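Local coordinates for probable glutathione reductase (Sinorhizobium meliloti, PDB 4DNA), which probably reduces glutathione disulfide to glutathione with NADPH, working as a homodimer that holds one FAD in each subunit, at residues A[17-20]-A[21-25]; A[40-43]-A[44-48]; A[96-99]-A[100-103]; A[317-320]-A[321-324]. One frame throughout, in Å; residues are numbered along the deposited sequence.

Contact 1: residues A[17-20]-A[21-25]; sequences GVRS and GRLAA
The guanidinium of Arg22 stands almost upright against that of Arg19, their planes turned 70° apart. Over one face of the Arg19 group lies NH2 of Arg22, displaced toward the rim and 3.3 Å from Arg19 NE, while Arg19 CZ in turn sits at the edge of the Arg22 group, in its plane. A water lies at the edge of both groups, taking a hydrogen bond of 3.1 Å from Arg19 NH2 and a weak one from Arg22 NH1. Both side chains leave the helix with CG anti to the backbone N (chi1 -175° for Arg19), and bends farther out bring the two heads together on one flank. Below its head, the aliphatic part of Arg19 packs on Leu23, with CD of Arg19 3.8 Å from CG of Leu23, so the long side chain serves as hydrocarbon before it serves as cation. With an alanine in place of Arg19, Leu23 would probably lose the methylenes packed against it on this side, and the water one of its donors. The helix beneath is regular, its i to i+4 bonds including Leu23 N to Arg19 O at 2.8 Å. Ser20, small and buried, turns its OG back to the carbonyl of Gly16. Gly17 is probably the last glycine of a GxGxxG motif, in the first helix of the FAD-binding Rossmann unit. Two cationic heads lying side by side would probably repel; the partly exposed setting and the water, though weakly held by Arg22, may ease the cost.

Contact 2: residues A[40-43]-A[44-48]; sequences GGTC and VIRGC. With FAD (flavin-adenine dinucleotide), chain C.
Cys43 and Cys48 close the redox-active disulfide of the pyridine nucleotide-disulfide oxidoreductase family, SG to SG 2.1 Å, across one helical turn and the glycine that follows it. SG of Cys43, anti to its backbone N (chi1 -173°), swings toward its partner and packs near His439 of the second subunit. Beside the disulfide, Thr42 OG1 donates to FAD O1A at 3.0 Å and its backbone N gives a weak bond to O2A, while the methyl CG2 lies 3.7 Å from FAD C8M; a branched hydroxyl residue thus serves phosphate and flavin together. A valine at Thr42 would probably leave O1A without this donor. In the next shell Gly41 passes the diphosphate at positive phi, where a side chain would run into O2A. Its carbonyl accepts Ile45 N at 3.0 Å, and that of Thr42 accepts Arg46 N, bonds that form the short helix 41-46 beside the cofactor. Farther out Val44 lays CG2 against Gly40 O, and Gly40 pairs by its backbone with Gly13. Gly47 then sits at the N-cap position of helix 48-66, whose first residue carries the flavin-side sulfur, as in relatives: Cys48 SG lies 3.3 Å from FAD C10.

Contact 3: residues A[96-99]-A[100-103]; sequences EGLY and RKGL
Leu103 folds back on the carbonyl oxygen of Tyr99, one turn earlier in helix 81-106, and both side chains pack on neighbouring elements, making this the packed side of the contact. With CG of Leu103 anti to its carbonyl carbon (chi1 -79°), the side chain runs back along the helix until CD1 rests 3.5 Å from Tyr99 O, the same carbonyl that receives Leu103 N at 3.1 Å. Leucine suits this buried place because its branched end packs on Arg22 of helix 15-25 and Ile110 of strand 109-112; the tyrosine ring, directed elsewhere, reaches Val18.

The far side is looser and faces solvent. There CD2 of Leu98 and NZ of Lys101 come within 3.8 Å, crossing at a slant with no polar bond between them; the lysine reaches this spot through kinks at three successive torsions. Gly97 and Gly102 add only backbone to the turn, and Lys101 N meets Gly97 O at 2.8 Å.

Between the two sides lie Glu96 and Arg100. CG of Arg100 lies 3.3 Å from Glu96 O, but the charged ends stay apart, Glu96 OE2 being 4.6 Å from Arg100 NH2. Each has a salt bridge elsewhere, Glu96 with Arg38 and Arg100 with Asp112. Their opposite charges probably still attract weakly, yet the chemistry ties the helix chiefly outward, to a loop and to the edge of the sheet, and leaves cohesion along the turn to the backbone.

Contact 4: residues A[317-320]-A[321-324]; sequences AIHE and AMCF
Met322, present here as selenomethionine, curls over the turn that carries His319. Its CB lies 3.6 Å from His319 O and CG 3.4 Å from Ile318 O, both methylene groups lining the helix backbone. Beyond them the bend about the CG-SE bond (chi3 -59°) returns the methyl to His319: CE lies 3.4 Å from His319 ND1, at the edge of the imidazole and in its plane. A flexible thioether, or its selenium analogue, suits such a reversal. A face of the same ring receives Cys323 SG, 4.0 Å from the ring centroid and 23° off the normal, in a sulfur-aromatic contact displaced toward the CE1-NE2 side of the rim. The imidazole reaches both neighbours because its CG is anti to the backbone N (chi1 -175°), and the backbone underneath is firm, Cys323 N bonding His319 O at 2.9 Å. Thus one ring is touched at face and edge by two residues of the following turn.

The other polar side chain, Glu320, points elsewhere, to a salt bridge with Arg310 and to Gly305 N, which satisfy its buried carboxylate. The small Ala317 lets helix 314-329 come against the FAD, and Ala321 abuts helix 15-25. Phe324 meets Tyr302 of strand 301-303 edge-to-face, while His319 and Met322 face Met436 and Tyr450 of the second subunit, placing this helix between the Rossmann sheet and the dimer interface.

Overall arrangement
Helix 15-25, which carries contact 1, lies between contacts 3 and 4 and touches both. On one flank it meets contact 3, centres about 12 Å apart, with Val18 CG1 3.6 Å from Tyr99 CD2; on another it meets contact 4, centres about 10 Å apart, where Ser20 OG lies 3.3 Å from Ala321 CB. Tyr99 also links contact 3 to contact 2, its OH 3.8 Å from Val44 CG2. Contacts 1 and 2 do not touch, their nearest atoms about 5 Å apart. Contact 2 touches the FAD, its disulfide against the flavin, while contact 1 only comes near, Gly17 about 6 Å away. Contact 4 approaches it through Ala317 and shares with contact 2 the second subunit, which contributes His439, the predicted proton acceptor.

Contact 1: residues A[17-20]-A[21-25]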
loop_
_atom_site.group_PDB
_atom_site.type_symbol
_atom_site.label_atom_id
_atom_site.label_comp_id
_atom_site.label_asym_id
_atom_site.label_seq_id
_atom_site.Cartn_x
_atom_site.Cartn_y
_atom_site.Cartn_z
ATOM N N GLY A 17 -1.659 -3.309 -29.129
ATOM C CA GLY A 17 -1.506 -4.186 -30.267
ATOM C C GLY A 17 -1.227 -5.615 -29.882
ATOM O O GLY A 17 -1.795 -6.541 -30.462
ATOM N N VAL A 18 -0.349 -5.791 -28.899
ATOM C CA VAL A 18 0.056 -7.121 -28.475
ATOM C C VAL A 18 -1.125 -7.865 -27.873
ATOM O O VAL A 18 -1.386 -9.019 -28.223
ATOM C CB VAL A 18 1.246 -7.078 -27.494
ATOM C CG1 VAL A 18 1.418 -8.411 -26.780
ATOM C CG2 VAL A 18 2.519 -6.695 -28.233
ATOM N N ARG A 19 -1.850 -7.193 -26.987
ATOM C CA ARG A 19 -3.056 -7.773 -26.435
ATOM C C ARG A 19 -3.957 -8.212 -27.581
ATOM O O ARG A 19 -4.334 -9.387 -27.665
ATOM C CB ARG A 19 -3.774 -6.781 -25.522
ATOM C CG ARG A 19 -5.001 -7.356 -24.811
ATOM C CD ARG A 19 -4.701 -8.601 -23.974
ATOM N NE ARG A 19 -3.403 -8.535 -23.289
ATOM C CZ ARG A 19 -3.226 -8.393 -21.975
ATOM N NH1 ARG A 19 -4.261 -8.305 -21.151
ATOM N NH2 ARG A 19 -1.991 -8.348 -21.484
ATOM N N SER A 20 -4.243 -7.270 -28.480
ATOM C CA SER A 20 -5.106 -7.508 -29.616
ATOM C C SER A 20 -4.697 -8.739 -30.399
ATOM O O SER A 20 -5.481 -9.668 -30.540
ATOM C CB SER A 20 -5.144 -6.283 -30.519
ATOM O OG SER A 20 -5.805 -5.213 -29.865
ATOM N N GLY A 21 -3.459 -8.748 -30.880
ATOM C CA GLY A 21 -2.941 -9.854 -31.683
ATOM C C GLY A 21 -2.999 -11.179 -30.944
ATOM O O GLY A 21 -3.619 -12.134 -31.420
ATOM N N ARG A 22 -2.370 -11.222 -29.768
ATOM C CA ARG A 22 -2.309 -12.436 -28.966
ATOM C C ARG A 22 -3.708 -12.951 -28.741
ATOM O O ARG A 22 -3.977 -14.107 -29.030
ATOM C CB ARG A 22 -1.603 -12.194 -27.629
ATOM C CG ARG A 22 -1.104 -13.458 -26.935
ATOM C CD ARG A 22 -0.573 -13.175 -25.530
ATOM N NE ARG A 22 -1.661 -12.994 -24.572
ATOM C CZ ARG A 22 -1.943 -11.854 -23.946
ATOM N NH1 ARG A 22 -1.191 -10.766 -24.144
ATOM N NH2 ARG A 22 -2.974 -11.807 -23.100
ATOM N N LEU A 23 -4.612 -12.102 -28.261
ATOM C CA LEU A 23 -5.969 -12.568 -28.000
ATOM C C LEU A 23 -6.585 -13.188 -29.246
ATOM O O LEU A 23 -7.023 -14.337 -29.211
ATOM C CB LEU A 23 -6.871 -11.455 -27.460
ATOM C CG LEU A 23 -6.837 -11.108 -25.966
ATOM C CD1 LEU A 23 -7.939 -10.110 -25.652
ATOM C CD2 LEU A 23 -6.973 -12.340 -25.091
ATOM N N ALA A 24 -6.577 -12.437 -30.347
ATOM C CA ALA A 24 -7.224 -12.848 -31.599
ATOM C C ALA A 24 -6.635 -14.117 -32.213
ATOM O O ALA A 24 -7.373 -14.955 -32.739
ATOM C CB ALA A 24 -7.191 -11.714 -32.608
ATOM N N ALA A 25 -5.308 -14.245 -32.156
ATOM C CA ALA A 25 -4.619 -15.433 -32.657
ATOM C C ALA A 25 -5.038 -16.653 -31.850
ATOM O O ALA A 25 -5.314 -17.715 -32.413
ATOM C CB ALA A 25 -3.113 -15.243 -32.594
HETATM O O HOH W 1 -0.266 -8.055 -24.019
#

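Contact 2: residues A[40-43]-A[44-48]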
loop_
_atom_site.group_PDB
_atom_site.type_symbol
_atom_site.label_atom_id
_atom_site.label_comp_id
_atom_site.label_asym_id
_atom_site.label_seq_id
_atom_site.Cartn_x
_atom_site.Cartn_y
_atom_site.Cartn_z
ATOM N N GLY A 40 6.557 -4.788 -27.183
ATOM C CA GLY A 40 6.261 -4.441 -25.790
ATOM C C GLY A 40 5.860 -2.983 -25.675
ATOM O O GLY A 40 5.178 -2.604 -24.725
ATOM N N GLY A 41 6.298 -2.168 -26.639
ATOM C CA GLY A 41 5.848 -0.783 -26.779
ATOM C C GLY A 41 6.403 0.163 -25.735
ATOM O O GLY A 41 7.260 -0.222 -24.937
ATOM N N THR A 42 5.912 1.401 -25.727
ATOM C CA THR A 42 6.389 2.416 -24.773
ATOM C C THR A 42 6.439 1.927 -23.321
ATOM O O THR A 42 7.466 2.051 -22.666
ATOM C CB THR A 42 5.567 3.731 -24.838
ATOM O OG1 THR A 42 5.464 4.174 -26.195
ATOM C CG2 THR A 42 6.242 4.805 -24.035
ATOM N N CYS A 43 5.341 1.373 -22.823
ATOM C CA CYS A 43 5.263 1.063 -21.404
ATOM C C CYS A 43 6.450 0.223 -20.975
ATOM O O CYS A 43 7.151 0.568 -20.008
ATOM C CB CYS A 43 3.962 0.334 -21.052
ATOM S SG CYS A 43 3.727 0.100 -19.267
ATOM N N VAL A 44 6.666 -0.872 -21.710
ATOM C CA VAL A 44 7.731 -1.817 -21.421
ATOM C C VAL A 44 9.092 -1.166 -21.638
ATOM O O VAL A 44 9.958 -1.205 -20.763
ATOM C CB VAL A 44 7.623 -3.097 -22.297
ATOM C CG1 VAL A 44 8.871 -3.968 -22.159
ATOM C CG2 VAL A 44 6.374 -3.896 -21.947
ATOM N N ILE A 45 9.282 -0.560 -22.800
ATOM C CA ILE A 45 10.622 -0.188 -23.208
ATOM C C ILE A 45 11.104 1.132 -22.642
ATOM O O ILE A 45 12.229 1.211 -22.169
ATOM C CB ILE A 45 10.795 -0.305 -24.732
ATOM C CG1 ILE A 45 11.191 -1.741 -25.054
ATOM C CG2 ILE A 45 11.861 0.646 -25.260
ATOM C CD1 ILE A 45 10.328 -2.374 -26.100
ATOM N N ARG A 46 10.251 2.149 -22.656
ATOM C CA ARG A 46 10.650 3.499 -22.273
ATOM C C ARG A 46 9.492 4.289 -21.639
ATOM O O ARG A 46 9.319 5.500 -21.880
ATOM C CB ARG A 46 11.275 4.222 -23.473
ATOM C CG ARG A 46 10.503 4.073 -24.771
ATOM C CD ARG A 46 11.334 4.406 -25.994
ATOM N NE ARG A 46 10.497 4.318 -27.187
ATOM C CZ ARG A 46 10.844 4.697 -28.418
ATOM N NH1 ARG A 46 12.048 5.210 -28.669
ATOM N NH2 ARG A 46 9.968 4.561 -29.409
ATOM N N GLY A 47 8.721 3.589 -20.806
ATOM C CA GLY A 47 7.592 4.162 -20.094
ATOM C C GLY A 47 7.462 3.541 -18.710
ATOM O O GLY A 47 8.452 3.474 -17.964
ATOM N N CYS A 48 6.249 3.074 -18.382
ATOM C CA CYS A 48 5.889 2.672 -17.025
ATOM C C CYS A 48 6.954 1.786 -16.395
ATOM O O CYS A 48 7.450 2.113 -15.319
ATOM C CB CYS A 48 4.521 1.972 -16.974
ATOM S SG CYS A 48 3.501 2.015 -18.478
HETATM P PA FAD C . 2.568 1.956 -27.500
HETATM O O1A FAD C . 2.903 3.435 -27.593
HETATM O O2A FAD C . 2.797 1.151 -26.240
HETATM O O5B FAD C . 3.326 1.180 -28.683
HETATM C C5B FAD C . 2.836 1.140 -30.030
HETATM C C4B FAD C . 3.975 0.579 -30.867
HETATM O O4B FAD C . 3.768 0.748 -32.268
HETATM C C3B FAD C . 5.267 1.293 -30.521
HETATM O O3B FAD C . 6.214 0.319 -30.059
HETATM C C2B FAD C . 5.680 1.980 -31.808
HETATM O O2B FAD C . 7.100 1.998 -31.959
HETATM C C1B FAD C . 4.997 1.145 -32.881
HETATM N N9A FAD C . 4.675 1.889 -34.121
HETATM C C8A FAD C . 4.369 3.199 -34.177
HETATM N N7A FAD C . 4.088 3.605 -35.438
HETATM C C5A FAD C . 4.209 2.523 -36.215
HETATM C C6A FAD C . 4.041 2.278 -37.657
HETATM N N6A FAD C . 3.702 3.328 -38.444
HETATM N N1A FAD C . 4.247 1.014 -38.113
HETATM C C2A FAD C . 4.598 0.009 -37.274
HETATM N N3A FAD C . 4.768 0.169 -35.941
HETATM C C4A FAD C . 4.591 1.387 -35.358
HETATM N N1 FAD C . 0.927 4.385 -18.304
HETATM C C2 FAD C . 0.491 3.851 -17.141
HETATM O O2 FAD C . -0.621 3.280 -17.110
HETATM N N3 FAD C . 1.222 3.920 -16.013
HETATM C C4 FAD C . 2.428 4.520 -15.955
HETATM O O4 FAD C . 3.079 4.550 -14.882
HETATM C C4X FAD C . 2.968 5.136 -17.193
HETATM N N5 FAD C . 4.170 5.752 -17.222
HETATM C C5X FAD C . 4.629 6.296 -18.382
HETATM C C6 FAD C . 5.870 6.933 -18.411
HETATM C C7 FAD C . 6.347 7.503 -19.595
HETATM C C7M FAD C . 7.696 8.178 -19.576
HETATM C C8 FAD C . 5.534 7.419 -20.850
HETATM C C8M FAD C . 6.000 8.000 -22.157
HETATM C C9 FAD C . 4.298 6.788 -20.822
HETATM C C9A FAD C . 3.815 6.228 -19.641
HETATM N N10 FAD C . 2.560 5.587 -19.628
HETATM C C10 FAD C . 2.114 5.028 -18.406
HETATM C "C1'" FAD C . 1.758 5.525 -20.863
HETATM C "C2'" FAD C . 1.820 4.175 -21.562
HETATM O "O2'" FAD C . 3.185 3.832 -21.820
HETATM C "C3'" FAD C . 0.998 4.200 -22.851
HETATM O "O3'" FAD C . -0.292 4.743 -22.545
HETATM C "C4'" FAD C . 0.821 2.817 -23.480
HETATM O "O4'" FAD C . 2.091 2.333 -23.935
HETATM C "C5'" FAD C . -0.146 2.866 -24.651
HETATM O "O5'" FAD C . 0.248 1.886 -25.609
HETATM P P FAD C . -0.281 1.855 -27.136
HETATM O O1P FAD C . -1.054 0.571 -27.370
HETATM O O2P FAD C . -0.900 3.186 -27.492
HETATM O O3P FAD C . 1.060 1.709 -28.008
#

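Contact 3: residues A[96-99]-A[100-103]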
loop_
_atom_site.group_PDB
_atom_site.type_symbol
_atom_site.label_atom_id
_atom_site.label_comp_id
_atom_site.label_asym_id
_atom_site.label_seq_id
_atom_site.Cartn_x
_atom_site.Cartn_y
_atom_site.Cartn_z
ATOM N N GLU A 96 10.589 -7.800 -23.355
ATOM C CA GLU A 96 10.451 -7.800 -24.821
ATOM C C GLU A 96 10.323 -9.225 -25.341
ATOM O O GLU A 96 9.429 -9.512 -26.134
ATOM C CB GLU A 96 11.636 -7.101 -25.513
ATOM C CG GLU A 96 11.651 -7.261 -27.039
ATOM C CD GLU A 96 12.738 -6.460 -27.759
ATOM O OE1 GLU A 96 13.820 -6.184 -27.183
ATOM O OE2 GLU A 96 12.508 -6.115 -28.940
ATOM N N GLY A 97 11.206 -10.104 -24.869
ATOM C CA GLY A 97 11.260 -11.480 -25.325
ATOM C C GLY A 97 10.051 -12.289 -24.917
ATOM O O GLY A 97 9.601 -13.156 -25.655
ATOM N N LEU A 98 9.523 -12.007 -23.734
ATOM C CA LEU A 98 8.340 -12.705 -23.249
ATOM C C LEU A 98 7.113 -12.356 -24.063
ATOM O O LEU A 98 6.279 -13.216 -24.308
ATOM C CB LEU A 98 8.079 -12.394 -21.779
ATOM C CG LEU A 98 8.982 -13.040 -20.737
ATOM C CD1 LEU A 98 8.668 -12.409 -19.394
ATOM C CD2 LEU A 98 8.790 -14.547 -20.697
ATOM N N TYR A 99 7.001 -11.097 -24.474
ATOM C CA TYR A 99 5.894 -10.680 -25.321
ATOM C C TYR A 99 5.968 -11.329 -26.693
ATOM O O TYR A 99 4.952 -11.786 -27.217
ATOM C CB TYR A 99 5.868 -9.172 -25.469
ATOM C CG TYR A 99 5.269 -8.445 -24.295
ATOM C CD1 TYR A 99 5.953 -8.354 -23.084
ATOM C CD2 TYR A 99 4.028 -7.820 -24.397
ATOM C CE1 TYR A 99 5.415 -7.671 -22.005
ATOM C CE2 TYR A 99 3.482 -7.124 -23.323
ATOM C CZ TYR A 99 4.184 -7.054 -22.132
ATOM O OH TYR A 99 3.662 -6.379 -21.059
ATOM N N ARG A 100 7.173 -11.353 -27.266
ATOM C CA ARG A 100 7.433 -12.041 -28.523
ATOM C C ARG A 100 7.056 -13.511 -28.385
ATOM O O ARG A 100 6.334 -14.050 -29.230
ATOM C CB ARG A 100 8.903 -11.926 -28.933
ATOM C CG ARG A 100 9.387 -10.531 -29.307
ATOM C CD ARG A 100 10.786 -10.575 -29.923
ATOM N NE ARG A 100 10.769 -11.057 -31.315
ATOM C CZ ARG A 100 10.894 -10.279 -32.391
ATOM N NH1 ARG A 100 10.868 -10.803 -33.615
ATOM N NH2 ARG A 100 11.053 -8.971 -32.247
ATOM N N LYS A 101 7.529 -14.152 -27.314
ATOM C CA LYS A 101 7.211 -15.561 -27.070
ATOM C C LYS A 101 5.695 -15.772 -26.923
ATOM O O LYS A 101 5.150 -16.746 -27.456
ATOM C CB LYS A 101 8.000 -16.135 -25.878
ATOM C CG LYS A 101 7.646 -17.589 -25.533
ATOM C CD LYS A 101 8.839 -18.539 -25.331
ATOM C CE LYS A 101 9.900 -18.009 -24.362
ATOM N NZ LYS A 101 9.345 -17.407 -23.110
ATOM N N GLY A 102 5.022 -14.850 -26.237
ATOM C CA GLY A 102 3.583 -14.938 -26.030
ATOM C C GLY A 102 2.804 -14.974 -27.330
ATOM O O GLY A 102 1.853 -15.750 -27.476
ATOM N N LEU A 103 3.208 -14.134 -28.280
ATOM C CA LEU A 103 2.494 -14.008 -29.545
ATOM C C LEU A 103 2.621 -15.294 -30.334
ATOM O O LEU A 103 1.613 -15.892 -30.719
ATOM C CB LEU A 103 2.999 -12.813 -30.353
ATOM C CG LEU A 103 2.443 -11.467 -29.865
ATOM C CD1 LEU A 103 3.438 -10.339 -30.073
ATOM C CD2 LEU A 103 1.115 -11.123 -30.524
#

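Contact 4: residues A[317-320]-A[321-324]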
loop_
_atom_site.group_PDB
_atom_site.type_symbol
_atom_site.label_atom_id
_atom_site.label_comp_id
_atom_site.label_asym_id
_atom_site.label_seq_id
_atom_site.Cartn_x
_atom_site.Cartn_y
_atom_site.Cartn_z
ATOM N N ALA A 317 -5.360 1.168 -22.876
ATOM C CA ALA A 317 -5.023 0.471 -24.107
ATOM C C ALA A 317 -5.432 -0.983 -24.037
ATOM O O ALA A 317 -6.054 -1.492 -24.968
ATOM C CB ALA A 317 -3.535 0.582 -24.391
ATOM N N ILE A 318 -5.079 -1.644 -22.935
ATOM C CA ILE A 318 -5.334 -3.073 -22.770
ATOM C C ILE A 318 -6.825 -3.354 -22.769
ATOM O O ILE A 318 -7.277 -4.302 -23.419
ATOM C CB ILE A 318 -4.681 -3.644 -21.491
ATOM C CG1 ILE A 318 -3.169 -3.784 -21.697
ATOM C CG2 ILE A 318 -5.301 -4.989 -21.125
ATOM C CD1 ILE A 318 -2.358 -3.856 -20.422
ATOM N N HIS A 319 -7.576 -2.520 -22.054
ATOM C CA HIS A 319 -9.005 -2.714 -21.911
ATOM C C HIS A 319 -9.701 -2.499 -23.221
ATOM O O HIS A 319 -10.554 -3.308 -23.621
ATOM C CB HIS A 319 -9.565 -1.804 -20.827
ATOM C CG HIS A 319 -11.028 -2.035 -20.532
ATOM N ND1 HIS A 319 -11.533 -3.261 -20.271
ATOM C CD2 HIS A 319 -12.092 -1.144 -20.448
ATOM C CE1 HIS A 319 -12.854 -3.161 -20.046
ATOM N NE2 HIS A 319 -13.195 -1.862 -20.150
ATOM N N GLU A 320 -9.332 -1.412 -23.903
ATOM C CA GLU A 320 -9.807 -1.123 -25.259
ATOM C C GLU A 320 -9.653 -2.317 -26.206
ATOM O O GLU A 320 -10.538 -2.576 -27.026
ATOM C CB GLU A 320 -9.065 0.073 -25.840
ATOM C CG GLU A 320 -9.448 1.412 -25.236
ATOM C CD GLU A 320 -8.548 2.543 -25.713
ATOM O OE1 GLU A 320 -7.571 2.255 -26.444
ATOM O OE2 GLU A 320 -8.815 3.719 -25.363
ATOM N N ALA A 321 -8.536 -3.028 -26.070
ATOM C CA ALA A 321 -8.190 -4.143 -26.931
ATOM C C ALA A 321 -9.022 -5.391 -26.667
ATOM O O ALA A 321 -9.306 -6.170 -27.581
ATOM C CB ALA A 321 -6.712 -4.458 -26.797
HETATM N N MSE A 322 -9.399 -5.579 -25.409
HETATM C CA MSE A 322 -10.265 -6.681 -25.028
HETATM C C MSE A 322 -11.641 -6.357 -25.498
HETATM O O MSE A 322 -12.285 -7.172 -26.143
HETATM C CB MSE A 322 -10.283 -6.872 -23.530
HETATM C CG MSE A 322 -8.895 -7.262 -23.048
HETATM SE SE MSE A 322 -9.003 -7.800 -21.150
HETATM C CE MSE A 322 -9.732 -6.134 -20.336
ATOM N N CYS A 323 -12.106 -5.155 -25.201
ATOM C CA CYS A 323 -13.386 -4.714 -25.734
ATOM C C CYS A 323 -13.468 -4.844 -27.245
ATOM O O CYS A 323 -14.529 -5.161 -27.775
ATOM C CB CYS A 323 -13.719 -3.304 -25.268
ATOM S SG CYS A 323 -14.195 -3.354 -23.537
ATOM N N PHE A 324 -12.349 -4.627 -27.931
ATOM C CA PHE A 324 -12.300 -4.870 -29.362
ATOM C C PHE A 324 -12.511 -6.360 -29.710
ATOM O O PHE A 324 -13.386 -6.684 -30.512
ATOM C CB PHE A 324 -11.004 -4.356 -29.998
ATOM C CG PHE A 324 -10.684 -5.037 -31.300
ATOM C CD1 PHE A 324 -11.438 -4.783 -32.435
ATOM C CD2 PHE A 324 -9.671 -5.988 -31.373
ATOM C CE1 PHE A 324 -11.170 -5.436 -33.622
ATOM C CE2 PHE A 324 -9.398 -6.647 -32.565
ATOM C CZ PHE A 324 -10.147 -6.368 -33.689
#